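Local coordinates for ORF10 (Moritella marina, PDB 6RIW), which probably elongates acyl chains by decarboxylative condensation, as the ketosynthase-chain length factor didomain of a larger polyunsaturated fatty acid synthase, at residues 193-203 against 368-378; 213-224 against 260-270. All coordinates share one frame; numbering follows the deposited sequence.

How the interactions relate
Both interactions belong to the ketosynthase part of the didomain, and their centres lie about 11 Å apart. Interaction 2 is nested inside the chain loop that interaction 1 closes. Helix 198-211 is followed in the chain, after a short turn, by strand 217-224, so the two are joined in sequence as well as in space. They also touch directly. Thr-371 OG1 probably hydrogen-bonds Val-223 O at 2.8 Å, and Ser-199 OG packs on Ala-222 CB at 3.3 Å. Interaction 1 holds the probable active-site pair Cys-196 and His-368; interaction 2 is the strand pair beside it. The bound magnesium ion, at Met-1 and Lys-286, is about 10 Å from the side chain of Arg-270 and about 12 Å from that of Val-203.

Interaction 1: residues 193-203 against 368-378; sequences DAACASSCYSV and HLLTAAGMPGM
Cys-196 meets the edge of the His-368 ring. Its SG stands 3.3 Å from NE2, near the ring plane, and its CB lies in plane 3.4 Å from CE1 of His-368. The pair, with His-331 also touching Cys-196, is consistent with the Cys-His-His site of ketosynthases. Next to it, Ser-199 OG donates to Thr-371 O at 2.8 Å, in the carbonyl plane and on a lone pair. Ser-198 OG touches Thr-371 CG2 at 3.6 Å. One water ties the segments together: it accepts from Ser-199 N and Gly-374 N and donates to Cys-196 O and Thr-371 O. Gly-374 CA packs 3.6 Å from Ser-199 CB, where a side chain would clash. Met-378, bent at its end (chi3 -76°), sets CE 3.6 Å from Val-203 CG2.

Behind this shell, Ser-198 OG is positioned by accepting from Ala-194 N at 2.7 Å and donating to Ala-195 O. With an alanine here, Ala-194 N would probably lose its acceptor and the turn into Cys-196 be held less firmly. The short helical segments 198-203 and 374-378 run at 68° to each other, and both Val-203 and Met-378 rest on Leu-447 of strand 443-450.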
loop_
_atom_site.group_PDB
_atom_site.type_symbol
_atom_site.label_atom_id
_atom_site.label_comp_id
_atom_site.label_asym_id
_atom_site.label_seq_id
_atom_site.Cartn_x
_atom_site.Cartn_y
_atom_site.Cartn_z
ATOM N N ASP A 193 1.085 0.933 -4.201
ATOM C CA ASP A 193 1.543 -0.455 -4.205
ATOM C C ASP A 193 1.224 -1.031 -5.576
ATOM O O ASP A 193 0.058 -1.081 -5.976
ATOM C CB ASP A 193 0.863 -1.259 -3.083
ATOM C CG ASP A 193 1.315 -2.734 -2.980
ATOM O OD1 ASP A 193 2.330 -3.155 -3.600
ATOM O OD2 ASP A 193 0.638 -3.490 -2.210
ATOM N N ALA A 194 2.262 -1.419 -6.300
ATOM C CA ALA A 194 2.169 -2.217 -7.519
ATOM C C ALA A 194 3.079 -3.440 -7.397
ATOM O O ALA A 194 3.679 -3.873 -8.378
ATOM C CB ALA A 194 2.546 -1.390 -8.751
ATOM N N ALA A 195 3.210 -3.976 -6.180
ATOM C CA ALA A 195 4.082 -5.117 -5.838
ATOM C C ALA A 195 5.483 -4.820 -6.369
ATOM O O ALA A 195 5.978 -3.698 -6.160
ATOM C CB ALA A 195 3.456 -6.425 -6.332
ATOM N N CYS A 196 6.133 -5.763 -7.072
ATOM C CA CYS A 196 7.524 -5.640 -7.497
ATOM C C CYS A 196 7.760 -4.464 -8.440
ATOM O O CYS A 196 8.920 -4.081 -8.672
ATOM C CB CYS A 196 7.970 -6.964 -8.169
ATOM S SG CYS A 196 7.087 -8.478 -7.563
ATOM N N ALA A 197 6.710 -3.881 -9.002
ATOM C CA ALA A 197 6.871 -2.787 -9.947
ATOM C C ALA A 197 6.684 -1.413 -9.310
ATOM O O ALA A 197 6.742 -0.404 -10.026
ATOM C CB ALA A 197 5.878 -2.950 -11.110
ATOM N N SER A 198 6.462 -1.346 -7.988
ATOM C CA SER A 198 6.080 -0.085 -7.357
ATOM C C SER A 198 7.114 1.019 -7.553
ATOM O O SER A 198 6.735 2.191 -7.651
ATOM C CB SER A 198 5.832 -0.273 -5.858
ATOM O OG SER A 198 4.903 -1.307 -5.618
ATOM N N SER A 199 8.412 0.688 -7.580
ATOM C CA SER A 199 9.428 1.734 -7.745
ATOM C C SER A 199 9.293 2.437 -9.090
ATOM O O SER A 199 9.411 3.669 -9.178
ATOM C CB SER A 199 10.837 1.151 -7.601
ATOM O OG SER A 199 11.073 0.634 -6.294
ATOM N N CYS A 200 9.066 1.678 -10.153
ATOM C CA CYS A 200 8.948 2.315 -11.458
ATOM C C CYS A 200 7.579 2.927 -11.678
ATOM O O CYS A 200 7.466 3.897 -12.434
ATOM C CB CYS A 200 9.268 1.320 -12.560
ATOM S SG CYS A 200 10.987 0.711 -12.366
ATOM N N TYR A 201 6.535 2.380 -11.051
ATOM C CA TYR A 201 5.257 3.094 -11.015
ATOM C C TYR A 201 5.414 4.471 -10.379
ATOM O O TYR A 201 4.879 5.466 -10.888
ATOM C CB TYR A 201 4.211 2.272 -10.260
ATOM C CG TYR A 201 3.471 1.311 -11.177
ATOM C CD1 TYR A 201 4.139 0.257 -11.788
ATOM C CD2 TYR A 201 2.109 1.470 -11.439
ATOM C CE1 TYR A 201 3.478 -0.628 -12.634
ATOM C CE2 TYR A 201 1.439 0.604 -12.297
ATOM C CZ TYR A 201 2.135 -0.444 -12.889
ATOM O OH TYR A 201 1.496 -1.321 -13.731
ATOM N N SER A 202 6.115 4.547 -9.245
ATOM C CA SER A 202 6.300 5.836 -8.579
ATOM C C SER A 202 7.059 6.823 -9.460
ATOM O O SER A 202 6.698 8.009 -9.539
ATOM C CB SER A 202 7.043 5.640 -7.245
ATOM O OG SER A 202 6.267 4.804 -6.404
ATOM N N VAL A 203 8.125 6.362 -10.113
ATOM C CA VAL A 203 8.907 7.263 -10.966
ATOM C C VAL A 203 8.069 7.747 -12.149
ATOM O O VAL A 203 8.018 8.953 -12.450
ATOM C CB VAL A 203 10.210 6.571 -11.416
ATOM C CG1 VAL A 203 10.891 7.364 -12.550
ATOM C CG2 VAL A 203 11.139 6.422 -10.200
ATOM N N HIS A 368 15.587 -9.813 -4.151
ATOM C CA HIS A 368 14.417 -9.121 -4.698
ATOM C C HIS A 368 13.862 -8.209 -3.605
ATOM O O HIS A 368 13.268 -8.686 -2.633
ATOM C CB HIS A 368 13.387 -10.147 -5.179
ATOM C CG HIS A 368 12.116 -9.559 -5.721
ATOM N ND1 HIS A 368 11.889 -8.200 -5.802
ATOM C CD2 HIS A 368 11.022 -10.151 -6.259
ATOM C CE1 HIS A 368 10.695 -7.982 -6.328
ATOM N NE2 HIS A 368 10.150 -9.149 -6.621
ATOM N N LEU A 369 14.051 -6.905 -3.767
ATOM C CA LEU A 369 13.667 -5.930 -2.746
ATOM C C LEU A 369 12.168 -5.585 -2.757
ATOM O O LEU A 369 11.777 -4.567 -2.162
ATOM C CB LEU A 369 14.508 -4.656 -2.911
ATOM C CG LEU A 369 15.783 -4.549 -2.073
ATOM C CD1 LEU A 369 16.703 -5.756 -2.269
ATOM C CD2 LEU A 369 16.542 -3.224 -2.303
ATOM N N LEU A 370 11.331 -6.370 -3.435
ATOM C CA LEU A 370 9.870 -6.249 -3.345
ATOM C C LEU A 370 9.448 -4.873 -3.847
ATOM O O LEU A 370 9.752 -4.529 -5.004
ATOM C CB LEU A 370 9.472 -6.580 -1.907
ATOM C CG LEU A 370 10.011 -7.911 -1.356
ATOM C CD1 LEU A 370 9.580 -8.149 0.094
ATOM C CD2 LEU A 370 9.558 -9.073 -2.249
ATOM N N THR A 371 8.723 -4.065 -3.058
ATOM C CA THR A 371 8.280 -2.764 -3.562
ATOM C C THR A 371 9.450 -1.868 -3.934
ATOM O O THR A 371 9.299 -0.982 -4.783
ATOM C CB THR A 371 7.384 -2.086 -2.527
ATOM O OG1 THR A 371 7.966 -2.235 -1.230
ATOM C CG2 THR A 371 6.026 -2.783 -2.528
ATOM N N ALA A 372 10.625 -2.098 -3.352
ATOM C CA ALA A 372 11.788 -1.284 -3.666
ATOM C C ALA A 372 12.670 -1.889 -4.750
ATOM O O ALA A 372 13.765 -1.371 -4.986
ATOM C CB ALA A 372 12.626 -1.065 -2.400
ATOM N N ALA A 373 12.235 -2.974 -5.403
ATOM C CA ALA A 373 13.135 -3.702 -6.300
ATOM C C ALA A 373 13.588 -2.851 -7.476
ATOM O O ALA A 373 14.722 -3.001 -7.958
ATOM C CB ALA A 373 12.463 -4.982 -6.814
ATOM N N GLY A 374 12.720 -1.978 -7.979
ATOM C CA GLY A 374 13.133 -1.153 -9.093
ATOM C C GLY A 374 14.191 -0.129 -8.736
ATOM O O GLY A 374 14.895 0.345 -9.632
ATOM N N MET A 375 14.314 0.237 -7.455
ATOM C CA MET A 375 15.278 1.282 -7.099
ATOM C C MET A 375 16.718 0.885 -7.427
ATOM O O MET A 375 17.397 1.653 -8.134
ATOM C CB MET A 375 15.116 1.675 -5.626
ATOM C CG MET A 375 13.831 2.492 -5.263
ATOM S SD MET A 375 13.232 3.683 -6.458
ATOM C CE MET A 375 14.443 4.976 -6.288
ATOM N N PRO A 376 17.253 -0.259 -6.975
ATOM C CA PRO A 376 18.628 -0.604 -7.399
ATOM C C PRO A 376 18.756 -0.830 -8.895
ATOM O O PRO A 376 19.813 -0.529 -9.470
ATOM C CB PRO A 376 18.940 -1.885 -6.605
ATOM C CG PRO A 376 17.606 -2.460 -6.246
ATOM C CD PRO A 376 16.705 -1.273 -6.046
ATOM N N GLY A 377 17.715 -1.360 -9.541
ATOM C CA GLY A 377 17.763 -1.518 -10.988
ATOM C C GLY A 377 17.915 -0.191 -11.707
ATOM O O GLY A 377 18.801 -0.023 -12.553
ATOM N N MET A 378 17.058 0.782 -11.368
ATOM C CA MET A 378 17.155 2.095 -12.002
ATOM C C MET A 378 18.461 2.789 -11.636
ATOM O O MET A 378 19.058 3.478 -12.469
ATOM C CB MET A 378 15.964 2.977 -11.612
ATOM C CG MET A 378 14.635 2.523 -12.180
ATOM S SD MET A 378 13.290 3.685 -11.814
ATOM C CE MET A 378 12.984 3.295 -10.074
HETATM O O HOH W 1 9.858 -1.954 -7.584
#

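Interaction 2: residues 213-224 against 260-270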
loop_
_atom_site.group_PDB
_atom_site.type_symbol
_atom_site.label_atom_id
_atom_site.label_comp_id
_atom_site.label_asym_id
_atom_site.label_seq_id
_atom_site.Cartn_x
_atom_site.Cartn_y
_atom_site.Cartn_z
ATOM N N GLY A 213 2.391 19.915 -14.697
ATOM C CA GLY A 213 2.610 21.093 -13.886
ATOM C C GLY A 213 2.006 21.038 -12.499
ATOM O O GLY A 213 1.913 22.076 -11.834
ATOM N N LYS A 214 1.584 19.859 -12.035
ATOM C CA LYS A 214 1.145 19.729 -10.650
ATOM C C LYS A 214 2.288 19.963 -9.674
ATOM O O LYS A 214 2.033 20.271 -8.502
ATOM C CB LYS A 214 0.507 18.351 -10.431
ATOM C CG LYS A 214 -0.904 18.248 -11.044
ATOM C CD LYS A 214 -1.773 17.136 -10.409
ATOM C CE LYS A 214 -3.215 17.156 -10.967
ATOM N NZ LYS A 214 -3.345 17.041 -12.494
ATOM N N ALA A 215 3.532 19.864 -10.146
ATOM C CA ALA A 215 4.715 20.113 -9.341
ATOM C C ALA A 215 5.823 20.613 -10.259
ATOM O O ALA A 215 5.761 20.434 -11.480
ATOM C CB ALA A 215 5.173 18.838 -8.608
ATOM N N ASN A 216 6.833 21.245 -9.653
ATOM C CA ASN A 216 8.049 21.650 -10.355
ATOM C C ASN A 216 9.252 20.802 -9.979
ATOM O O ASN A 216 10.293 20.895 -10.636
ATOM C CB ASN A 216 8.355 23.130 -10.088
ATOM C CG ASN A 216 7.263 24.044 -10.615
ATOM O OD1 ASN A 216 6.606 23.738 -11.617
ATOM N ND2 ASN A 216 7.043 25.155 -9.925
ATOM N N MET A 217 9.119 19.965 -8.954
ATOM C CA MET A 217 10.104 18.971 -8.580
ATOM C C MET A 217 9.325 17.813 -7.978
ATOM O O MET A 217 8.253 18.019 -7.395
ATOM C CB MET A 217 11.119 19.551 -7.575
ATOM C CG MET A 217 12.310 18.659 -7.247
ATOM S SD MET A 217 13.493 19.495 -6.140
ATOM C CE MET A 217 12.710 21.099 -5.911
ATOM N N MET A 218 9.837 16.595 -8.156
ATOM C CA MET A 218 9.214 15.436 -7.523
ATOM C C MET A 218 10.271 14.527 -6.911
ATOM O O MET A 218 11.314 14.269 -7.523
ATOM C CB MET A 218 8.371 14.612 -8.519
ATOM C CG MET A 218 7.054 15.258 -8.941
ATOM S SD MET A 218 5.875 15.478 -7.595
ATOM C CE MET A 218 5.475 13.750 -7.193
ATOM N N LEU A 219 9.980 14.018 -5.713
ATOM C CA LEU A 219 10.675 12.857 -5.161
ATOM C C LEU A 219 9.922 11.596 -5.572
ATOM O O LEU A 219 8.686 11.542 -5.491
ATOM C CB LEU A 219 10.748 12.939 -3.635
ATOM C CG LEU A 219 11.715 13.932 -2.990
ATOM C CD1 LEU A 219 11.521 13.924 -1.488
ATOM C CD2 LEU A 219 13.137 13.573 -3.315
ATOM N N ALA A 220 10.651 10.600 -6.046
ATOM C CA ALA A 220 10.036 9.324 -6.373
ATOM C C ALA A 220 10.932 8.212 -5.854
ATOM O O ALA A 220 12.143 8.209 -6.091
ATOM C CB ALA A 220 9.800 9.159 -7.882
ATOM N N GLY A 221 10.336 7.254 -5.175
ATOM C CA GLY A 221 11.135 6.225 -4.559
ATOM C C GLY A 221 10.244 5.148 -3.997
ATOM O O GLY A 221 9.057 5.080 -4.322
ATOM N N ALA A 222 10.835 4.304 -3.150
ATOM C CA ALA A 222 10.101 3.189 -2.563
ATOM C C ALA A 222 10.839 2.683 -1.335
ATOM O O ALA A 222 12.031 2.935 -1.154
ATOM C CB ALA A 222 9.906 2.046 -3.565
ATOM N N VAL A 223 10.113 1.932 -0.515
ATOM C CA VAL A 223 10.640 1.345 0.710
ATOM C C VAL A 223 9.996 -0.023 0.848
ATOM O O VAL A 223 8.828 -0.219 0.473
ATOM C CB VAL A 223 10.382 2.249 1.941
ATOM C CG1 VAL A 223 8.880 2.464 2.148
ATOM C CG2 VAL A 223 11.001 1.643 3.208
ATOM N N SER A 224 10.800 -0.990 1.283
ATOM C CA SER A 224 10.375 -2.352 1.579
ATOM C C SER A 224 10.920 -2.637 2.974
ATOM O O SER A 224 12.123 -2.883 3.136
ATOM C CB SER A 224 10.923 -3.330 0.529
ATOM O OG SER A 224 10.879 -4.674 0.979
ATOM N N GLY A 260 14.131 -9.339 -0.016
ATOM C CA GLY A 260 15.044 -8.335 0.498
ATOM C C GLY A 260 14.282 -7.114 0.976
ATOM O O GLY A 260 13.057 -7.030 0.861
ATOM N N GLU A 261 15.032 -6.162 1.518
ATOM C CA GLU A 261 14.461 -4.961 2.101
ATOM C C GLU A 261 15.384 -3.789 1.791
ATOM O O GLU A 261 16.528 -3.971 1.362
ATOM C CB GLU A 261 14.264 -5.137 3.618
ATOM C CG GLU A 261 15.512 -5.644 4.303
ATOM C CD GLU A 261 15.359 -5.795 5.818
ATOM O OE1 GLU A 261 14.223 -6.030 6.303
ATOM O OE2 GLU A 261 16.387 -5.666 6.533
ATOM N N GLY A 262 14.874 -2.580 1.986
ATOM C CA GLY A 262 15.667 -1.385 1.791
ATOM C C GLY A 262 14.803 -0.266 1.243
ATOM O O GLY A 262 13.576 -0.343 1.274
ATOM N N ALA A 263 15.473 0.767 0.711
ATOM C CA ALA A 263 14.781 1.970 0.267
ATOM C C ALA A 263 15.632 2.699 -0.760
ATOM O O ALA A 263 16.854 2.549 -0.796
ATOM C CB ALA A 263 14.464 2.912 1.438
ATOM N N GLY A 264 14.961 3.484 -1.602
ATOM C CA GLY A 264 15.656 4.337 -2.549
ATOM C C GLY A 264 14.834 5.571 -2.853
ATOM O O GLY A 264 13.609 5.576 -2.704
ATOM N N MET A 265 15.515 6.625 -3.288
ATOM C CA MET A 265 14.805 7.846 -3.650
ATOM C C MET A 265 15.535 8.560 -4.779
ATOM O O MET A 265 16.763 8.614 -4.789
ATOM C CB MET A 265 14.669 8.784 -2.439
ATOM C CG MET A 265 13.655 9.911 -2.624
ATOM S SD MET A 265 11.911 9.391 -2.717
ATOM C CE MET A 265 11.695 8.517 -1.137
ATOM N N MET A 266 14.769 9.142 -5.702
ATOM C CA MET A 266 15.325 9.979 -6.760
ATOM C C MET A 266 14.621 11.330 -6.781
ATOM O O MET A 266 13.437 11.432 -6.439
ATOM C CB MET A 266 15.162 9.316 -8.110
ATOM C CG MET A 266 16.187 8.248 -8.428
ATOM S SD MET A 266 15.459 7.116 -9.636
ATOM C CE MET A 266 14.402 8.269 -10.496
ATOM N N VAL A 267 15.347 12.366 -7.209
ATOM C CA VAL A 267 14.809 13.718 -7.362
ATOM C C VAL A 267 14.686 14.011 -8.851
ATOM O O VAL A 267 15.671 13.875 -9.591
ATOM C CB VAL A 267 15.704 14.779 -6.684
ATOM C CG1 VAL A 267 15.030 16.143 -6.773
ATOM C CG2 VAL A 267 16.016 14.407 -5.256
ATOM N N LEU A 268 13.482 14.400 -9.293
ATOM C CA LEU A 268 13.158 14.590 -10.703
ATOM C C LEU A 268 12.752 16.027 -11.003
ATOM O O LEU A 268 11.990 16.641 -10.249
ATOM C CB LEU A 268 12.010 13.671 -11.140
ATOM C CG LEU A 268 12.136 12.187 -10.815
ATOM C CD1 LEU A 268 10.922 11.423 -11.324
ATOM C CD2 LEU A 268 13.414 11.627 -11.429
ATOM N N LYS A 269 13.213 16.545 -12.145
ATOM C CA LYS A 269 12.766 17.841 -12.644
ATOM C C LYS A 269 12.616 17.759 -14.157
ATOM O O LYS A 269 13.237 16.915 -14.806
ATOM C CB LYS A 269 13.756 18.976 -12.284
ATOM C CG LYS A 269 13.765 19.362 -10.793
ATOM C CD LYS A 269 14.964 20.267 -10.457
ATOM C CE LYS A 269 14.841 21.648 -11.103
ATOM N NZ LYS A 269 15.739 22.659 -10.438
ATOM N N ARG A 270 11.759 18.615 -14.715
ATOM C CA ARG A 270 11.738 18.769 -16.165
ATOM C C ARG A 270 13.128 19.217 -16.623
ATOM O O ARG A 270 13.783 20.019 -15.957
ATOM C CB ARG A 270 10.653 19.783 -16.583
ATOM C CG ARG A 270 9.217 19.309 -16.282
ATOM C CD ARG A 270 8.143 20.359 -16.601
ATOM N NE ARG A 270 8.326 21.552 -15.786
ATOM C CZ ARG A 270 7.693 21.788 -14.642
ATOM N NH1 ARG A 270 7.956 22.888 -13.950
ATOM N NH2 ARG A 270 6.803 20.924 -14.172
HETATM O O HOH W 2 10.687 20.787 -13.255
#
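Met-265 crosses to strand 217-224 over Gly-221, its partner in a non-hydrogen-bonded antiparallel pair. Its CB points to the face that carries Leu-219 and Val-267. CG, anti to the backbone N (chi1 -166°), meets Leu-219 CD2 at 3.8 Å. The chain then bends at chi2 and chi3 and folds back over the neighbouring strand. SD lies 3.5 Å from Ala-220 C, and CE ends 4.2 Å from Gly-221 CA. A side chain on Gly-221 would clash with this sulfur. Val-96 and Thr-97 of helix 88-104 also pack on Met-265. Beside it Leu-219 and Val-267 lie side by side, CD2 to CG2 3.6 Å.

The backbones pair from Met-218 with Leu-268 to Ser-224 with Gly-262. This antiparallel pair belongs to the core sheet of the thiolase-like ketosynthase fold, with strand 4-12 next to strand 259-270. Beyond the ladder, a water bridges Asn-216 O and Arg-270 N. Arg-270 NH2 donates to Ala-215 O at 2.9 Å. Its NH1 gives a nearly straight bond (168°) to Asn-216 OD1 at 2.8 Å, from above the amide plane.

Apolar side chains line the ladder, and the Arg-270 end is polar. There the arginine meets neutral acceptors, its charge probably balanced by the salt bridge to Asp-273.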